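PDB 2B6C: hypothetical protein EF3068 from Enterococcus faecalis, which is of unproven function but, as an all-helical AlkD-like protein, probably takes part in repairing alkylated bases in DNA. Local coordinates for residues B[10-16]-B[28-33]; B[22-27]-B[101-105]; B[48-53]-B[81-86]; B[59-64]-B[75-79]. One frame throughout, in Å; residues are numbered along the deposited sequence.

Interaction 1 (B[10-16]-B[28-33]); sequences QKNPETA and VFAGIP
Lys-11 reaches along the 28-33 loop and ties itself to the backbone of Phe-29. Its CG is anti to the backbone N (chi1 167°) and beside the carbonyl carbon; Lys-11 CB and CG each stay 4.2 Å from Ala-30 O, and CD stands further back. Bends at chi2 and chi3 then bring the end of the chain to Phe-29. CE comes to 3.1 Å from Phe-29 O, and NZ closes a hydrogen bond of 2.8 Å to that same Phe-29 O, somewhat out of the carbonyl plane; a glycerol molecule gives NZ a second partner. The neighbouring peptide adds a second bond: Asn-12 N donates to Ala-30 O at 2.8 Å, with an angle of 160° at the hydrogen. Asn-12 is also the N-cap of helix 13-22, its OD1 accepting from Thr-15 N. The first turn of that helix lies close to Gly-31, whose CA is 3.5 Å from Ala-16 N; with phi at 97° and Asn-12 O also close by, the position suits a residue lacking a side chain. Ala-16 CB rests 3.5 Å from Phe-29 O, while the Thr-15 side chain lies roughly perpendicular to that of Pro-33, with Thr-15 CG2 3.8 Å from Pro-33 CG. The carboxylate of Glu-70, from helix 69-81, accepts from the backbone N atoms of Ala-30, Gly-31 and Ile-32. The 28-33 loop is thus held between the start of helix 13-22 and the start of helix 69-81, and it runs directly into helix 34-48, for which Pro-33 is the N-cap.

Interaction 2 (B[22-27]-B[101-105]); sequences YMKHQF and KAWWD
Three side chains of the 22-27 loop make the main contacts with Trp-103. Gln-26 comes over one face of the indole: NE2 lies over its centre, 3.1 Å above the plane, with the amide turned 59° from the ring. Phe-27 directs its edge toward the same indole in an offset edge-to-face pair, and Phe-27 CE1 is 3.5 Å from Trp-103 CB. At the indole edge sits the selenium of Met-23, a selenomethionine here, with SE 3.7 Å from Trp-103 CD1; its methyl CE goes on to touch Asp-105 CB at 3.6 Å. Trp-104 takes a second set of contacts, receiving SE obliquely and Tyr-22 CE1 at its own edge, 3.7 Å from Trp-104 CZ2.

Several bonds set these groups in place. Gln-26 NE2 donates to Met-23 O (3.0 Å, 164°), which fixes the amide against the indole. One water links the two segments: it donates to Tyr-22 O and accepts from NE1 of Trp-103 and of Trp-104. Further out, Arg-69 makes a cation-pi contact with Phe-27 and a salt bridge with Asp-105, whose other oxygen is held by the Tyr-73 hydroxyl. The loop leaves helix 13-22 through a Schellman motif with Lys-24 at C-prime, and the aromatic cluster with its two Met-aromatic contacts joins that helix end to the start of helix 104-120.

Interaction 3 (B[48-53]-B[81-86]); sequences SHTWPK and QNVQRF. With SO4 (sulfate ion), chain D.
The guanidinium of Arg-85 is wrapped by the turn of residues 48-51: His-49 O lies over one face, while Trp-51 O and Ser-48 O sit at the edge. NH2 donates to Trp-51 O at 2.7 Å, nearly in line with the carbonyl; the bond from NH1 to the same oxygen is weak. Water 2 takes the NE hydrogen at another part of the edge. The imidazole of His-49 meets Gln-81 O in its ring plane, NE2 donating over 3.1 Å from above the plane of that carbonyl. The amide of Asn-82 gives a straight bond (175°) from ND2 to Ser-48 OG, 2.9 Å long; ND2 is also bonded to Leu-78 O, and OG to Leu-45 O. With chi2, chi3 and chi4 all near 60°, Lys-53 curls back past Arg-85, and NZ bonds Arg-85 O at 2.6 Å as well as forming a salt bridge with Glu-90.

His-49 ND1 is bonded to Lys-46 O, so both ring nitrogens face carbonyls, consistent with a protonated imidazole. A sulfate, probably from the crystallisation liquor, accepts from Lys-53 N and from Lys-53 N of the second subunit: the helix start there can hold an anion.

Interaction 4 (B[59-64]-B[75-79]); sequences EIEAYY and AIDLA
Ile-60, Tyr-63 and Tyr-64 pack on Ala-75 and Leu-78 in a buried contact, carried almost entirely by carbon, between two successive helices, 53-65 and 69-81, which form an antiparallel helical hairpin. The axes of the two short segments run at 159° and approach to 8.8 Å, and the backbones are nearest where Ile-60 CA and Ala-75 CA lie 4.7 Å apart.

The close approach falls at the small Ala-75. Ala-75 CB touches Ile-60 O at 3.5 Å and also meets CB of Tyr-63. Tyr-64 CD1 lies 3.8 Å from Ala-75 CB, the tyrosine presenting the edge of its ring, in plane, to the methyl. Tyr-64 is directed that way because its CG is anti to the backbone N (chi1 -153°). Ile-60 and Leu-78 lie alongside, pointing opposite ways, with Ile-60 CG1 3.7 Å from Leu-78 CB, and the extended ethyl arm carries Ile-60 CD1 on to Ala-79 CB at 4.0 Å. Beyond that pair, Leu-78 CD1 meets the Tyr-63 ring obliquely at Tyr-63 CD2 (3.8 Å), the two side chains roughly perpendicular.

Both phenols send their polar ends elsewhere: Tyr-63 OH bonds Leu-7 N, and Tyr-64 OH bonds Gln-100 O, just before helix 104-120, and Trp-110 NE1 within it. Ile-76 and Ala-79 also touch that helix.

No hydrogen bond crosses between the segments. Cohesion here therefore rests on shape fit and burial of carbon, while the tyrosines take part in that core through their rings and their hydroxyls find partners beyond the two helix segments.

In the fold
The four contacts lie in the N-terminal half of the chain, up to the start of helix 104-120. Interactions 3 and 4 are neighbours, with centres 11 Å apart: Trp-51 and Ser-48 of interaction 3 pack on Glu-59 and Leu-78 of interaction 4, so the turn at the helix ends rests on the hairpin core. Lys-101 NZ of interaction 2 reaches Tyr-64 O of interaction 4 at 2.9 Å, a probable hydrogen bond. Interactions 1 and 2 share one loop and touch through Phe-29 and Met-23, their centres 14 Å apart. Interaction 3 lies about 27 Å, centre to centre, from interaction 2, and its sulfate marks the subunit interface rather than an established active site.

Interaction 1 (B[10-16]-B[28-33])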
# COMPACT_ATOMS: atom_id res chain seq x y z
N GLN B 10 3.87 13.03 -25.07
CA GLN B 10 3.67 13.59 -26.40
C GLN B 10 2.92 14.91 -26.27
O GLN B 10 1.91 15.00 -25.57
CB GLN B 10 2.89 12.59 -27.26
CG GLN B 10 3.30 12.62 -28.71
CD GLN B 10 4.80 12.37 -28.91
OE1 GLN B 10 5.45 13.05 -29.70
NE2 GLN B 10 5.36 11.40 -28.17
N LYS B 11 3.42 15.93 -26.95
CA LYS B 11 2.83 17.26 -26.88
C LYS B 11 1.48 17.35 -27.60
O LYS B 11 1.35 17.00 -28.79
CB LYS B 11 3.85 18.32 -27.37
CG LYS B 11 3.30 19.72 -27.63
CD LYS B 11 4.15 20.81 -26.95
CE LYS B 11 3.58 21.16 -25.56
NZ LYS B 11 4.42 22.12 -24.77
N ASN B 12 0.46 17.74 -26.86
CA ASN B 12 -0.86 17.99 -27.42
C ASN B 12 -1.18 19.48 -27.29
O ASN B 12 -1.69 19.93 -26.27
CB ASN B 12 -1.94 17.11 -26.76
CG ASN B 12 -3.34 17.37 -27.32
OD1 ASN B 12 -3.62 18.43 -27.93
ND2 ASN B 12 -4.24 16.40 -27.13
N PRO B 13 -0.87 20.25 -28.36
CA PRO B 13 -0.85 21.72 -28.33
C PRO B 13 -2.18 22.36 -27.96
O PRO B 13 -2.19 23.40 -27.27
CB PRO B 13 -0.46 22.11 -29.76
CG PRO B 13 0.10 20.90 -30.36
CD PRO B 13 -0.51 19.73 -29.68
N GLU B 14 -3.28 21.77 -28.41
CA GLU B 14 -4.59 22.36 -28.14
C GLU B 14 -5.02 22.15 -26.68
O GLU B 14 -5.54 23.07 -26.04
CB GLU B 14 -5.64 21.83 -29.12
CG GLU B 14 -5.44 22.34 -30.58
CD GLU B 14 -6.77 22.72 -31.29
OE1 GLU B 14 -7.79 22.94 -30.59
OE2 GLU B 14 -6.79 22.81 -32.56
N THR B 15 -4.81 20.94 -26.18
CA THR B 15 -5.13 20.64 -24.79
C THR B 15 -4.16 21.38 -23.85
O THR B 15 -4.56 21.85 -22.79
CB THR B 15 -5.11 19.10 -24.55
OG1 THR B 15 -6.02 18.47 -25.47
CG2 THR B 15 -5.53 18.78 -23.12
N ALA B 16 -2.90 21.50 -24.26
CA ALA B 16 -1.90 22.20 -23.47
C ALA B 16 -2.28 23.68 -23.28
O ALA B 16 -2.17 24.19 -22.20
CB ALA B 16 -0.49 22.08 -24.10
N VAL B 28 4.42 25.85 -18.47
CA VAL B 28 4.36 25.18 -19.76
C VAL B 28 3.69 23.80 -19.54
O VAL B 28 4.05 23.07 -18.59
CB VAL B 28 5.79 25.09 -20.43
CG1 VAL B 28 5.76 24.41 -21.83
CG2 VAL B 28 6.39 26.48 -20.56
N PHE B 29 2.71 23.45 -20.38
CA PHE B 29 2.08 22.14 -20.32
C PHE B 29 2.41 21.29 -21.53
O PHE B 29 2.64 21.83 -22.64
CB PHE B 29 0.54 22.26 -20.20
CG PHE B 29 0.07 22.49 -18.79
CD1 PHE B 29 0.09 23.77 -18.23
CD2 PHE B 29 -0.36 21.42 -18.00
CE1 PHE B 29 -0.34 23.98 -16.87
CE2 PHE B 29 -0.78 21.61 -16.67
CZ PHE B 29 -0.79 22.90 -16.12
N ALA B 30 2.40 19.97 -21.35
CA ALA B 30 2.53 19.07 -22.49
C ALA B 30 1.13 18.90 -23.11
O ALA B 30 1.01 18.69 -24.29
CB ALA B 30 3.12 17.72 -22.07
N GLY B 31 0.09 18.99 -22.29
CA GLY B 31 -1.27 18.77 -22.74
C GLY B 31 -1.77 17.37 -22.46
O GLY B 31 -2.43 16.77 -23.30
N ILE B 32 -1.46 16.87 -21.26
CA ILE B 32 -1.86 15.53 -20.82
C ILE B 32 -2.77 15.62 -19.60
O ILE B 32 -2.27 15.75 -18.48
CB ILE B 32 -0.63 14.67 -20.41
CG1 ILE B 32 0.51 14.78 -21.42
CG2 ILE B 32 -1.07 13.19 -20.21
CD1 ILE B 32 0.20 14.19 -22.79
N PRO B 33 -4.08 15.48 -19.80
CA PRO B 33 -4.98 15.52 -18.63
C PRO B 33 -4.68 14.39 -17.64
O PRO B 33 -4.08 13.37 -18.01
CB PRO B 33 -6.38 15.40 -19.26
CG PRO B 33 -6.16 15.90 -20.75
CD PRO B 33 -4.82 15.30 -21.06

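Interaction 2 (B[22-27]-B[101-105])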
# COMPACT_ATOMS: atom_id res chain seq x y z
N TYR B 22 -5.83 27.73 -17.71
CA TYR B 22 -6.49 27.45 -16.46
C TYR B 22 -5.60 27.75 -15.23
O TYR B 22 -6.11 28.16 -14.15
CB TYR B 22 -6.95 26.01 -16.53
CG TYR B 22 -7.66 25.52 -15.31
CD1 TYR B 22 -7.07 24.55 -14.49
CD2 TYR B 22 -8.94 26.01 -14.97
CE1 TYR B 22 -7.72 24.07 -13.37
CE2 TYR B 22 -9.61 25.54 -13.84
CZ TYR B 22 -8.99 24.56 -13.06
OH TYR B 22 -9.62 24.09 -11.93
N MSE B 23 -4.29 27.56 -15.39
CA MSE B 23 -3.30 27.94 -14.38
C MSE B 23 -2.74 29.30 -14.62
O MSE B 23 -1.67 29.60 -14.12
CB MSE B 23 -2.14 26.93 -14.31
CG MSE B 23 -2.61 25.55 -14.11
SE MSE B 23 -3.72 25.34 -12.45
CE MSE B 23 -4.09 23.48 -12.66
N LYS B 24 -3.46 30.13 -15.38
CA LYS B 24 -3.10 31.53 -15.64
C LYS B 24 -1.75 31.71 -16.37
O LYS B 24 -1.00 32.65 -16.07
CB LYS B 24 -3.13 32.40 -14.36
CG LYS B 24 -4.39 32.28 -13.48
CD LYS B 24 -5.22 33.54 -13.56
CE LYS B 24 -6.24 33.55 -12.45
NZ LYS B 24 -6.51 34.89 -11.87
N HIS B 25 -1.46 30.81 -17.31
CA HIS B 25 -0.34 30.97 -18.26
C HIS B 25 1.02 31.12 -17.61
O HIS B 25 1.88 31.82 -18.14
CB HIS B 25 -0.55 32.19 -19.18
CG HIS B 25 -1.80 32.13 -19.98
ND1 HIS B 25 -1.94 31.29 -21.07
CD2 HIS B 25 -2.98 32.78 -19.83
CE1 HIS B 25 -3.15 31.45 -21.58
NE2 HIS B 25 -3.80 32.35 -20.84
N GLN B 26 1.24 30.47 -16.49
CA GLN B 26 2.54 30.61 -15.84
C GLN B 26 3.35 29.32 -15.85
O GLN B 26 4.45 29.31 -15.36
CB GLN B 26 2.35 31.12 -14.42
CG GLN B 26 1.55 30.18 -13.55
CD GLN B 26 1.18 30.85 -12.25
OE1 GLN B 26 2.04 31.39 -11.54
NE2 GLN B 26 -0.09 30.82 -11.93
N PHE B 27 2.79 28.24 -16.40
CA PHE B 27 3.50 26.99 -16.58
C PHE B 27 3.42 26.61 -18.02
O PHE B 27 2.44 26.95 -18.70
CB PHE B 27 2.88 25.86 -15.74
CG PHE B 27 2.88 26.13 -14.27
CD1 PHE B 27 1.70 26.48 -13.62
CD2 PHE B 27 4.07 26.04 -13.52
CE1 PHE B 27 1.68 26.76 -12.23
CE2 PHE B 27 4.08 26.34 -12.14
CZ PHE B 27 2.87 26.72 -11.50
N LYS B 101 8.14 25.97 -7.97
CA LYS B 101 7.16 25.88 -9.04
C LYS B 101 5.73 25.82 -8.42
O LYS B 101 4.90 24.99 -8.80
CB LYS B 101 7.42 24.65 -9.94
CG LYS B 101 8.88 24.47 -10.33
CD LYS B 101 9.02 23.40 -11.39
CE LYS B 101 10.33 23.45 -12.16
NZ LYS B 101 10.18 22.62 -13.39
N ALA B 102 5.48 26.69 -7.46
CA ALA B 102 4.31 26.62 -6.61
C ALA B 102 3.09 27.30 -7.19
O ALA B 102 3.16 28.48 -7.62
CB ALA B 102 4.62 27.21 -5.23
N TRP B 103 1.98 26.57 -7.15
CA TRP B 103 0.66 27.13 -7.44
C TRP B 103 -0.29 26.16 -6.74
O TRP B 103 0.17 25.16 -6.21
CB TRP B 103 0.42 27.17 -8.96
CG TRP B 103 -0.78 27.97 -9.40
CD1 TRP B 103 -1.85 27.51 -10.12
CD2 TRP B 103 -1.01 29.38 -9.18
NE1 TRP B 103 -2.74 28.55 -10.36
CE2 TRP B 103 -2.23 29.71 -9.81
CE3 TRP B 103 -0.28 30.39 -8.54
CZ2 TRP B 103 -2.76 31.00 -9.80
CZ3 TRP B 103 -0.81 31.70 -8.53
CH2 TRP B 103 -2.04 31.97 -9.15
N TRP B 104 -1.60 26.39 -6.75
CA TRP B 104 -2.46 25.54 -5.90
C TRP B 104 -2.42 24.06 -6.34
O TRP B 104 -2.62 23.16 -5.54
CB TRP B 104 -3.90 26.08 -5.86
CG TRP B 104 -4.59 26.06 -7.23
CD1 TRP B 104 -4.72 27.12 -8.11
CD2 TRP B 104 -5.22 24.94 -7.85
NE1 TRP B 104 -5.39 26.71 -9.24
CE2 TRP B 104 -5.71 25.38 -9.12
CE3 TRP B 104 -5.45 23.60 -7.47
CZ2 TRP B 104 -6.40 24.54 -9.99
CZ3 TRP B 104 -6.11 22.75 -8.36
CH2 TRP B 104 -6.58 23.23 -9.60
N ASP B 105 -2.16 23.82 -7.63
CA ASP B 105 -2.17 22.47 -8.16
C ASP B 105 -1.03 21.60 -7.59
O ASP B 105 -1.29 20.47 -7.14
CB ASP B 105 -2.21 22.48 -9.71
CG ASP B 105 -1.01 23.19 -10.34
OD1 ASP B 105 -0.44 24.11 -9.74
OD2 ASP B 105 -0.62 22.82 -11.49
O HOH W 1 -5.45 28.56 -11.61

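Interaction 3 (B[48-53]-B[81-86])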
# COMPACT_ATOMS: atom_id res chain seq x y z
N SER B 48 8.94 2.12 -9.54
CA SER B 48 9.56 3.05 -8.61
C SER B 48 9.70 2.46 -7.19
O SER B 48 10.65 2.76 -6.50
CB SER B 48 8.80 4.36 -8.57
OG SER B 48 7.60 4.21 -7.80
N HIS B 49 8.74 1.63 -6.77
CA HIS B 49 8.82 0.89 -5.47
C HIS B 49 10.06 0.03 -5.33
O HIS B 49 10.49 -0.27 -4.20
CB HIS B 49 7.60 0.00 -5.28
CG HIS B 49 6.31 0.74 -5.35
ND1 HIS B 49 5.44 0.63 -6.41
CD2 HIS B 49 5.74 1.62 -4.49
CE1 HIS B 49 4.40 1.41 -6.21
NE2 HIS B 49 4.56 2.02 -5.06
N THR B 50 10.63 -0.37 -6.48
CA THR B 50 11.78 -1.28 -6.48
C THR B 50 13.13 -0.54 -6.48
O THR B 50 14.19 -1.14 -6.29
CB THR B 50 11.72 -2.32 -7.69
OG1 THR B 50 12.14 -1.70 -8.91
CG2 THR B 50 10.32 -2.91 -7.88
N TRP B 51 13.11 0.77 -6.74
CA TRP B 51 14.33 1.55 -6.83
C TRP B 51 14.98 1.72 -5.47
O TRP B 51 14.28 1.90 -4.47
CB TRP B 51 14.10 2.95 -7.44
CG TRP B 51 13.53 2.97 -8.84
CD1 TRP B 51 13.58 1.96 -9.80
CD2 TRP B 51 12.85 4.06 -9.45
NE1 TRP B 51 12.92 2.37 -10.95
CE2 TRP B 51 12.48 3.66 -10.77
CE3 TRP B 51 12.48 5.34 -9.01
CZ2 TRP B 51 11.77 4.49 -11.63
CZ3 TRP B 51 11.79 6.16 -9.86
CH2 TRP B 51 11.42 5.73 -11.15
N PRO B 52 16.34 1.69 -5.44
CA PRO B 52 17.05 2.09 -4.24
C PRO B 52 16.59 3.49 -3.86
O PRO B 52 16.17 4.28 -4.74
CB PRO B 52 18.51 2.07 -4.66
CG PRO B 52 18.54 1.04 -5.85
CD PRO B 52 17.24 1.30 -6.55
N LYS B 53 16.59 3.78 -2.57
CA LYS B 53 16.15 5.08 -2.06
C LYS B 53 16.83 6.24 -2.81
O LYS B 53 16.17 7.22 -3.17
CB LYS B 53 16.42 5.19 -0.55
CG LYS B 53 15.90 6.50 0.11
CD LYS B 53 14.38 6.76 -0.11
CE LYS B 53 13.46 5.69 0.50
NZ LYS B 53 13.62 5.63 2.00
N GLN B 81 3.19 7.55 -4.10
CA GLN B 81 3.20 6.08 -4.23
C GLN B 81 4.18 5.37 -3.30
O GLN B 81 3.98 4.21 -2.97
CB GLN B 81 3.51 5.68 -5.69
CG GLN B 81 2.38 5.97 -6.69
CD GLN B 81 0.96 5.74 -6.15
OE1 GLN B 81 0.28 6.68 -5.72
NE2 GLN B 81 0.52 4.49 -6.20
N ASN B 82 5.25 6.05 -2.92
CA ASN B 82 6.29 5.48 -2.09
C ASN B 82 6.28 6.06 -0.68
O ASN B 82 7.29 6.00 0.03
CB ASN B 82 7.67 5.68 -2.76
CG ASN B 82 7.80 4.88 -4.05
OD1 ASN B 82 8.18 3.71 -4.01
ND2 ASN B 82 7.47 5.50 -5.19
N VAL B 83 5.14 6.62 -0.28
CA VAL B 83 5.00 7.36 0.98
C VAL B 83 5.52 6.56 2.21
O VAL B 83 6.21 7.12 3.06
CB VAL B 83 3.51 7.86 1.16
CG1 VAL B 83 2.50 6.68 1.25
CG2 VAL B 83 3.36 8.86 2.30
N GLN B 84 5.21 5.26 2.25
CA GLN B 84 5.65 4.35 3.31
C GLN B 84 7.16 4.18 3.43
O GLN B 84 7.64 3.84 4.52
CB GLN B 84 5.01 2.98 3.13
CG GLN B 84 3.55 3.01 3.36
CD GLN B 84 2.97 1.63 3.52
OE1 GLN B 84 2.68 0.94 2.54
NE2 GLN B 84 2.78 1.23 4.77
N ARG B 85 7.89 4.41 2.34
CA ARG B 85 9.34 4.25 2.27
C ARG B 85 10.14 5.39 2.92
O ARG B 85 11.34 5.23 3.18
CB ARG B 85 9.79 4.08 0.81
CG ARG B 85 9.22 2.82 0.12
CD ARG B 85 9.81 2.68 -1.30
NE ARG B 85 11.26 2.57 -1.23
CZ ARG B 85 12.10 2.65 -2.25
NH1 ARG B 85 11.67 2.82 -3.50
NH2 ARG B 85 13.40 2.54 -2.01
N PHE B 86 9.50 6.53 3.19
CA PHE B 86 10.23 7.67 3.74
C PHE B 86 10.26 7.71 5.26
O PHE B 86 9.22 7.59 5.91
CB PHE B 86 9.71 8.99 3.17
CG PHE B 86 9.68 9.02 1.70
CD1 PHE B 86 10.88 9.02 0.97
CD2 PHE B 86 8.47 9.04 1.02
CE1 PHE B 86 10.86 9.01 -0.41
CE2 PHE B 86 8.45 9.04 -0.40
CZ PHE B 86 9.65 9.04 -1.08
S SO4 D . 18.41 0.44 -1.05
O1 SO4 D . 18.95 -0.02 -2.33
O2 SO4 D . 19.36 0.03 -0.01
O3 SO4 D . 17.11 -0.21 -0.90
O4 SO4 D . 18.29 1.89 -0.90
O HOH W 2 12.74 2.31 1.40

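Interaction 4 (B[59-64]-B[75-79])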
# COMPACT_ATOMS: atom_id res chain seq x y z
N GLU B 59 15.18 10.56 -9.04
CA GLU B 59 14.15 10.53 -10.08
C GLU B 59 13.07 11.57 -9.76
O GLU B 59 12.60 12.28 -10.64
CB GLU B 59 13.54 9.13 -10.20
CG GLU B 59 14.50 8.09 -10.76
CD GLU B 59 14.45 7.99 -12.29
OE1 GLU B 59 13.55 8.58 -12.92
OE2 GLU B 59 15.30 7.29 -12.87
N ILE B 60 12.69 11.66 -8.49
CA ILE B 60 11.70 12.66 -8.10
C ILE B 60 12.25 14.04 -8.47
O ILE B 60 11.56 14.86 -9.07
CB ILE B 60 11.34 12.58 -6.61
CG1 ILE B 60 10.51 11.33 -6.35
CG2 ILE B 60 10.58 13.84 -6.15
CD1 ILE B 60 10.29 11.00 -4.90
N GLU B 61 13.50 14.29 -8.10
CA GLU B 61 14.13 15.54 -8.41
C GLU B 61 14.22 15.79 -9.94
O GLU B 61 13.87 16.87 -10.39
CB GLU B 61 15.50 15.64 -7.70
CG GLU B 61 16.39 16.81 -8.17
CD GLU B 61 15.88 18.21 -7.76
OE1 GLU B 61 14.96 18.35 -6.89
OE2 GLU B 61 16.43 19.20 -8.29
N ALA B 62 14.70 14.82 -10.71
CA ALA B 62 14.74 14.99 -12.18
C ALA B 62 13.38 15.28 -12.84
O ALA B 62 13.29 16.20 -13.65
CB ALA B 62 15.44 13.81 -12.87
N TYR B 63 12.31 14.57 -12.46
CA TYR B 63 10.97 14.88 -12.99
C TYR B 63 10.48 16.28 -12.56
O TYR B 63 9.84 16.99 -13.34
CB TYR B 63 9.94 13.82 -12.60
CG TYR B 63 10.04 12.56 -13.45
CD1 TYR B 63 9.53 12.53 -14.75
CD2 TYR B 63 10.66 11.41 -12.96
CE1 TYR B 63 9.66 11.39 -15.54
CE2 TYR B 63 10.79 10.29 -13.72
CZ TYR B 63 10.29 10.27 -15.02
OH TYR B 63 10.41 9.14 -15.79
N TYR B 64 10.79 16.69 -11.33
CA TYR B 64 10.32 17.98 -10.84
C TYR B 64 10.98 19.10 -11.62
O TYR B 64 10.37 20.13 -11.88
CB TYR B 64 10.59 18.14 -9.34
CG TYR B 64 9.60 19.07 -8.67
CD1 TYR B 64 8.35 18.61 -8.28
CD2 TYR B 64 9.89 20.43 -8.49
CE1 TYR B 64 7.43 19.46 -7.70
CE2 TYR B 64 8.96 21.32 -7.89
CZ TYR B 64 7.74 20.81 -7.49
OH TYR B 64 6.79 21.64 -6.91
N ALA B 75 6.44 13.67 -10.58
CA ALA B 75 7.28 13.71 -9.38
C ALA B 75 6.51 13.48 -8.05
O ALA B 75 6.93 12.69 -7.20
CB ALA B 75 8.09 15.01 -9.31
N ILE B 76 5.41 14.20 -7.88
CA ILE B 76 4.64 14.12 -6.62
C ILE B 76 3.95 12.75 -6.50
O ILE B 76 3.85 12.19 -5.40
CB ILE B 76 3.63 15.29 -6.46
CG1 ILE B 76 4.40 16.62 -6.55
CG2 ILE B 76 2.91 15.18 -5.09
CD1 ILE B 76 3.57 17.94 -6.67
N ASP B 77 3.52 12.19 -7.64
CA ASP B 77 2.97 10.81 -7.66
C ASP B 77 4.04 9.80 -7.24
O ASP B 77 3.73 8.84 -6.56
CB ASP B 77 2.40 10.43 -9.05
CG ASP B 77 0.99 10.94 -9.28
OD1 ASP B 77 0.31 11.40 -8.31
OD2 ASP B 77 0.55 10.90 -10.45
N LEU B 78 5.28 10.00 -7.65
CA LEU B 78 6.37 9.12 -7.22
C LEU B 78 6.53 9.11 -5.69
O LEU B 78 6.74 8.05 -5.07
CB LEU B 78 7.71 9.47 -7.88
CG LEU B 78 7.80 9.09 -9.36
CD1 LEU B 78 9.00 9.79 -10.01
CD2 LEU B 78 7.96 7.58 -9.51
N ALA B 79 6.44 10.30 -5.11
CA ALA B 79 6.52 10.48 -3.69
C ALA B 79 5.29 9.89 -3.01
O ALA B 79 5.40 9.13 -2.05
CB ALA B 79 6.70 11.98 -3.35